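Local atomic coordinates of Drep2 (Drosophila melanogaster, PDB entry 4D2K), a protein that carries an N-terminal CIDE domain, the part modelled here, binds copies of itself, and probably forms higher-order assemblies that act in apoptotic DNA fragmentation. Residues A[11-16]-A[70-75]; A[52-57]-A[74-79]. One frame throughout, in Å; residues are numbered along the deposited sequence.

From the N terminus, strand 10-16 comes first, the hairpin partner 22-27 and helix 30-40 follow, and 49-53 leads into the turn at 54-57. The chain passes through 59-60 and helix 63-67 before the turn at 70-73 leads into the final strand, 74-79. Interaction 1 closes the longer loop, with 53 residues between its segments, by a parallel pairing; interaction 2 closes a loop of 16 residues by an antiparallel one, starting inside the span of the first but running past its end, so the two overlap without nesting. Both end on strand 74-79, which sits between 10-16 and 49-53 and lends V74 and L75 to both; W15 O lies 3.0 Å from L77 N, a probable hydrogen bond.

Interaction 1: residues A[11-16]-A[70-75]; sequences PLKIWD and ANNTVL
V74 sets one methyl over the face of the W15 indole: CG1 lies 3.4 Å from the centroid of the six-membered ring, only 10° off the ring normal, a CH-pi contact. With V74 CG1 anti to the backbone N (chi1 -173°), the other methyl, CG2, is left to K13, whose CD is 3.9 Å away. The lysine chain is extended beyond CG and crosses N72 obliquely; its CG and CE both lie near N72 OD1, while a water accepts from K13 NZ at 2.6 Å and donates to N72 O. P11 meets both asparagines, its CD nearest N71 CG and its CB beside the amide of N72. On the other face of the sheet, I14 CD1 reaches L75 CB at 4.0 Å.

Four backbone bonds fix the register, including L75 N to K13 O and W15 N to L75 O, and the K13-V74 and I14-L75 bridges are parallel. N72 N reaches P11 O at 2.8 Å from above the carbonyl plane. It belongs to a type II turn, A70 to T73, in which T73 N and T73 OG1 approach A70 O from the same face, OG1 at 2.6 Å.

Placing an alanine at W15 would probably leave V74 CG1 without its aromatic cover and R22 without its cation-pi partner. The chemistry implies a division of work: backbone bonds set the alignment, apolar groups fill I14 and L75's face, and on K13 and V74's face a methyl-on-indole contact adjoins a water-bridged polar border.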
loop_
_atom_site.group_PDB
_atom_site.type_symbol
_atom_site.label_atom_id
_atom_site.label_comp_id
_atom_site.label_asym_id
_atom_site.label_seq_id
_atom_site.Cartn_x
_atom_site.Cartn_y
_atom_site.Cartn_z
ATOM N N PRO A 11 -8.207 2.113 -8.635
ATOM C CA PRO A 11 -7.789 3.086 -7.618
ATOM C C PRO A 11 -7.603 2.380 -6.293
ATOM O O PRO A 11 -8.376 1.467 -6.007
ATOM C CB PRO A 11 -8.960 4.063 -7.547
ATOM C CG PRO A 11 -10.150 3.255 -8.007
ATOM C CD PRO A 11 -9.632 2.239 -8.987
ATOM N N LEU A 12 -6.568 2.755 -5.536
ATOM C CA LEU A 12 -6.338 2.263 -4.180
ATOM C C LEU A 12 -5.843 3.453 -3.367
ATOM O O LEU A 12 -5.311 4.409 -3.956
ATOM C CB LEU A 12 -5.308 1.122 -4.165
ATOM C CG LEU A 12 -5.693 -0.160 -4.924
ATOM C CD1 LEU A 12 -4.534 -1.152 -4.986
ATOM C CD2 LEU A 12 -6.948 -0.789 -4.332
ATOM N N LYS A 13 -6.013 3.415 -2.041
ATOM C CA LYS A 13 -5.524 4.501 -1.183
ATOM C C LYS A 13 -4.285 4.033 -0.401
ATOM O O LYS A 13 -4.290 2.968 0.221
ATOM C CB LYS A 13 -6.624 4.984 -0.224
ATOM C CG LYS A 13 -7.815 5.719 -0.925
ATOM C CD LYS A 13 -9.020 5.888 0.047
ATOM C CE LYS A 13 -10.214 6.659 -0.582
ATOM N NZ LYS A 13 -11.404 6.769 0.343
ATOM N N ILE A 14 -3.234 4.840 -0.393
ATOM C CA ILE A 14 -2.004 4.423 0.237
ATOM C C ILE A 14 -1.594 5.506 1.223
ATOM O O ILE A 14 -1.359 6.666 0.876
ATOM C CB ILE A 14 -0.888 4.107 -0.810
ATOM C CG1 ILE A 14 0.333 3.487 -0.132
ATOM C CG2 ILE A 14 -0.452 5.342 -1.578
ATOM C CD1 ILE A 14 0.174 2.013 0.202
ATOM N N TRP A 15 -1.611 5.123 2.493
ATOM C CA TRP A 15 -1.333 6.048 3.571
ATOM C C TRP A 15 -0.051 5.621 4.299
ATOM O O TRP A 15 0.288 4.427 4.330
ATOM C CB TRP A 15 -2.501 6.059 4.554
ATOM C CG TRP A 15 -3.820 6.498 4.002
ATOM C CD1 TRP A 15 -4.092 6.860 2.725
ATOM C CD2 TRP A 15 -5.058 6.586 4.718
ATOM N NE1 TRP A 15 -5.418 7.190 2.598
ATOM C CE2 TRP A 15 -6.033 7.027 3.810
ATOM C CE3 TRP A 15 -5.436 6.330 6.038
ATOM C CZ2 TRP A 15 -7.374 7.230 4.184
ATOM C CZ3 TRP A 15 -6.774 6.523 6.404
ATOM C CH2 TRP A 15 -7.717 6.966 5.481
ATOM N N ASP A 16 0.602 6.556 4.988
ATOM C CA ASP A 16 1.831 6.180 5.680
ATOM C C ASP A 16 1.434 5.497 6.978
ATOM O O ASP A 16 0.241 5.445 7.304
ATOM C CB ASP A 16 2.755 7.385 5.902
ATOM C CG ASP A 16 2.166 8.447 6.816
ATOM O OD1 ASP A 16 1.343 8.163 7.709
ATOM O OD2 ASP A 16 2.517 9.613 6.604
ATOM N N ALA A 70 -10.847 -4.561 -3.124
ATOM C CA ALA A 70 -11.839 -3.662 -3.710
ATOM C C ALA A 70 -11.217 -2.304 -4.030
ATOM O O ALA A 70 -10.256 -1.880 -3.357
ATOM C CB ALA A 70 -13.022 -3.471 -2.758
ATOM N N ASN A 71 -11.781 -1.621 -5.031
ATOM C CA ASN A 71 -11.389 -0.251 -5.368
ATOM C C ASN A 71 -11.341 0.619 -4.132
ATOM O O ASN A 71 -12.254 0.556 -3.309
ATOM C CB ASN A 71 -12.379 0.398 -6.332
ATOM C CG ASN A 71 -12.258 -0.117 -7.740
ATOM O OD1 ASN A 71 -11.459 -1.003 -8.033
ATOM N ND2 ASN A 71 -13.036 0.471 -8.639
ATOM N N ASN A 72 -10.293 1.429 -4.024
ATOM C CA ASN A 72 -10.136 2.368 -2.930
ATOM C C ASN A 72 -10.112 1.738 -1.532
ATOM O O ASN A 72 -10.416 2.397 -0.537
ATOM C CB ASN A 72 -11.216 3.449 -3.019
ATOM C CG ASN A 72 -10.853 4.538 -4.021
ATOM O OD1 ASN A 72 -9.737 5.077 -3.981
ATOM N ND2 ASN A 72 -11.781 4.874 -4.912
ATOM N N THR A 73 -9.721 0.469 -1.476
ATOM C CA THR A 73 -9.264 -0.133 -0.227
ATOM C C THR A 73 -8.108 0.720 0.317
ATOM O O THR A 73 -7.211 1.113 -0.446
ATOM C CB THR A 73 -8.778 -1.596 -0.423
ATOM O OG1 THR A 73 -9.866 -2.414 -0.865
ATOM C CG2 THR A 73 -8.213 -2.165 0.860
ATOM N N VAL A 74 -8.168 1.034 1.612
ATOM C CA VAL A 74 -7.116 1.812 2.275
ATOM C C VAL A 74 -5.984 0.899 2.762
ATOM O O VAL A 74 -6.213 -0.017 3.543
ATOM C CB VAL A 74 -7.665 2.612 3.475
ATOM C CG1 VAL A 74 -6.575 3.540 4.043
ATOM C CG2 VAL A 74 -8.891 3.403 3.070
ATOM N N LEU A 75 -4.778 1.152 2.273
ATOM C CA LEU A 75 -3.578 0.383 2.592
ATOM C C LEU A 75 -2.553 1.278 3.295
ATOM O O LEU A 75 -2.539 2.485 3.083
ATOM C CB LEU A 75 -2.961 -0.211 1.320
ATOM C CG LEU A 75 -3.813 -1.153 0.468
ATOM C CD1 LEU A 75 -3.104 -1.521 -0.848
ATOM C CD2 LEU A 75 -4.161 -2.410 1.275
HETATM O O HOH W 1 -12.293 4.323 0.492
#

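Interaction 2: residues A[52-57]-A[74-79]; sequences VLECDG and VLLLLR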
loop_
_atom_site.group_PDB
_atom_site.type_symbol
_atom_site.label_atom_id
_atom_site.label_comp_id
_atom_site.label_asym_id
_atom_site.label_seq_id
_atom_site.Cartn_x
_atom_site.Cartn_y
_atom_site.Cartn_z
ATOM N N VAL A 52 0.171 -3.169 4.157
ATOM C CA VAL A 52 -0.808 -3.857 4.973
ATOM C C VAL A 52 -2.160 -3.196 4.829
ATOM O O VAL A 52 -2.248 -2.038 4.440
ATOM C CB VAL A 52 -0.408 -3.881 6.497
ATOM C CG1 VAL A 52 0.924 -4.584 6.712
ATOM C CG2 VAL A 52 -0.371 -2.463 7.078
ATOM N N LEU A 53 -3.217 -3.927 5.160
ATOM C CA LEU A 53 -4.548 -3.343 5.188
ATOM C C LEU A 53 -4.606 -2.331 6.323
ATOM O O LEU A 53 -4.065 -2.565 7.408
ATOM C CB LEU A 53 -5.605 -4.423 5.398
ATOM C CG LEU A 53 -5.848 -5.443 4.286
ATOM C CD1 LEU A 53 -6.973 -6.373 4.718
ATOM C CD2 LEU A 53 -6.229 -4.730 3.002
ATOM N N GLU A 54 -5.260 -1.207 6.083
ATOM C CA GLU A 54 -5.389 -0.217 7.128
ATOM C C GLU A 54 -6.275 -0.739 8.259
ATOM O O GLU A 54 -6.087 -0.376 9.414
ATOM C CB GLU A 54 -5.942 1.106 6.575
ATOM C CG GLU A 54 -5.902 2.265 7.600
ATOM C CD GLU A 54 -7.045 2.211 8.592
ATOM O OE1 GLU A 54 -8.119 1.688 8.228
ATOM O OE2 GLU A 54 -6.876 2.674 9.739
ATOM N N CYS A 55 -7.277 -1.538 7.925
ATOM C CA CYS A 55 -8.256 -1.919 8.935
ATOM C C CYS A 55 -7.707 -2.878 10.010
ATOM O O CYS A 55 -8.096 -2.768 11.164
ATOM C CB CYS A 55 -9.501 -2.538 8.282
ATOM S SG CYS A 55 -9.187 -4.060 7.375
ATOM N N ASP A 56 -6.837 -3.819 9.647
ATOM C CA ASP A 56 -6.411 -4.815 10.646
ATOM C C ASP A 56 -4.944 -5.309 10.558
ATOM O O ASP A 56 -4.588 -6.309 11.171
ATOM C CB ASP A 56 -7.400 -6.014 10.632
ATOM C CG ASP A 56 -7.264 -6.926 9.405
ATOM O OD1 ASP A 56 -6.373 -6.737 8.552
ATOM O OD2 ASP A 56 -8.068 -7.881 9.307
ATOM N N GLY A 57 -4.105 -4.617 9.790
ATOM C CA GLY A 57 -2.704 -4.971 9.673
ATOM C C GLY A 57 -2.385 -6.194 8.824
ATOM O O GLY A 57 -1.211 -6.542 8.669
ATOM N N VAL A 74 -8.168 1.034 1.612
ATOM C CA VAL A 74 -7.116 1.812 2.275
ATOM C C VAL A 74 -5.984 0.899 2.762
ATOM O O VAL A 74 -6.213 -0.017 3.543
ATOM C CB VAL A 74 -7.665 2.612 3.475
ATOM C CG1 VAL A 74 -6.575 3.540 4.043
ATOM C CG2 VAL A 74 -8.891 3.403 3.070
ATOM N N LEU A 75 -4.778 1.152 2.273
ATOM C CA LEU A 75 -3.578 0.383 2.592
ATOM C C LEU A 75 -2.553 1.278 3.295
ATOM O O LEU A 75 -2.539 2.485 3.083
ATOM C CB LEU A 75 -2.961 -0.211 1.320
ATOM C CG LEU A 75 -3.813 -1.153 0.468
ATOM C CD1 LEU A 75 -3.104 -1.521 -0.848
ATOM C CD2 LEU A 75 -4.161 -2.410 1.275
ATOM N N LEU A 76 -1.721 0.703 4.158
ATOM C CA LEU A 76 -0.613 1.454 4.735
ATOM C C LEU A 76 0.673 0.898 4.165
ATOM O O LEU A 76 0.844 -0.316 4.013
ATOM C CB LEU A 76 -0.578 1.366 6.270
ATOM C CG LEU A 76 -1.818 1.706 7.102
ATOM C CD1 LEU A 76 -1.461 1.724 8.581
ATOM C CD2 LEU A 76 -2.454 3.022 6.685
ATOM N N LEU A 77 1.592 1.797 3.875
ATOM C CA LEU A 77 2.912 1.392 3.481
ATOM C C LEU A 77 3.776 1.510 4.738
ATOM O O LEU A 77 3.818 2.558 5.347
ATOM C CB LEU A 77 3.412 2.274 2.341
ATOM C CG LEU A 77 4.618 1.868 1.510
ATOM C CD1 LEU A 77 4.529 2.546 0.164
ATOM C CD2 LEU A 77 5.870 2.316 2.212
ATOM N N LEU A 78 4.429 0.426 5.134
ATOM C CA LEU A 78 5.311 0.409 6.305
ATOM C C LEU A 78 6.751 0.294 5.867
ATOM O O LEU A 78 7.105 -0.623 5.115
ATOM C CB LEU A 78 5.000 -0.781 7.221
ATOM C CG LEU A 78 3.555 -0.937 7.685
ATOM C CD1 LEU A 78 3.392 -2.179 8.539
ATOM C CD2 LEU A 78 3.106 0.301 8.428
ATOM N N ARG A 79 7.586 1.218 6.312
ATOM C CA ARG A 79 9.018 1.110 6.050
ATOM C C ARG A 79 9.787 0.939 7.355
ATOM O O ARG A 79 9.234 1.142 8.441
ATOM C CB ARG A 79 9.520 2.334 5.291
ATOM C CG ARG A 79 8.887 3.649 5.748
ATOM C CD ARG A 79 9.350 4.822 4.898
ATOM N NE ARG A 79 10.790 4.772 4.666
ATOM C CZ ARG A 79 11.497 5.768 4.143
ATOM N NH1 ARG A 79 10.898 6.904 3.817
ATOM N NH2 ARG A 79 12.805 5.636 3.964
HETATM O O HOH W 2 -8.041 -1.243 5.216
#
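V52 and L76 form an antiparallel hydrogen-bonded pair: V52 N gives to L76 O at 2.9 Å in the carbonyl plane, and L76 N returns a bond to V52 O at 2.8 Å, both with 165° at the hydrogen. V52 divides its two methyls between partners. CG2 lies 3.9 Å from L76 CB, and CG1, anti to the carbonyl carbon (chi1 -60°), meets L78 CD1, the two side chains crossing at about a right angle.

E54 extends the pairing past the strand. Its N donates to V74 O at 3.0 Å, tilted from the carbonyl plane, and a water that accepts from C55 N also donates to V74 O, which therefore receives two bonds. The side chains of E54 and V74 run alongside one another, pointing the same way, with E54 CB 3.6 Å from V74 CG1. E54 CG stands anti to the backbone N and also touches L76 CD2 at 3.6 Å, while the bend at chi2 (-80°) carries the carboxylate away from strand 74-79. There OE2 makes a salt bridge with R19, so this glutamate lays its aliphatic part on the strand and its charge elsewhere.

The L53-L75 pair is non-hydrogen-bonded, and its side chains diverge, yet the branches still meet, L53 CD2 to L75 CD2 at 3.6 Å. Beyond it G57 N bonds to L53 O as the chain turns. An antiparallel neighbour at 49-53, set against a central 74-79 that runs parallel to 10-16, gives the mixed sheet, order 2-1-5-3-4, of the ubiquitin-like fold to which CIDE-N domains belong.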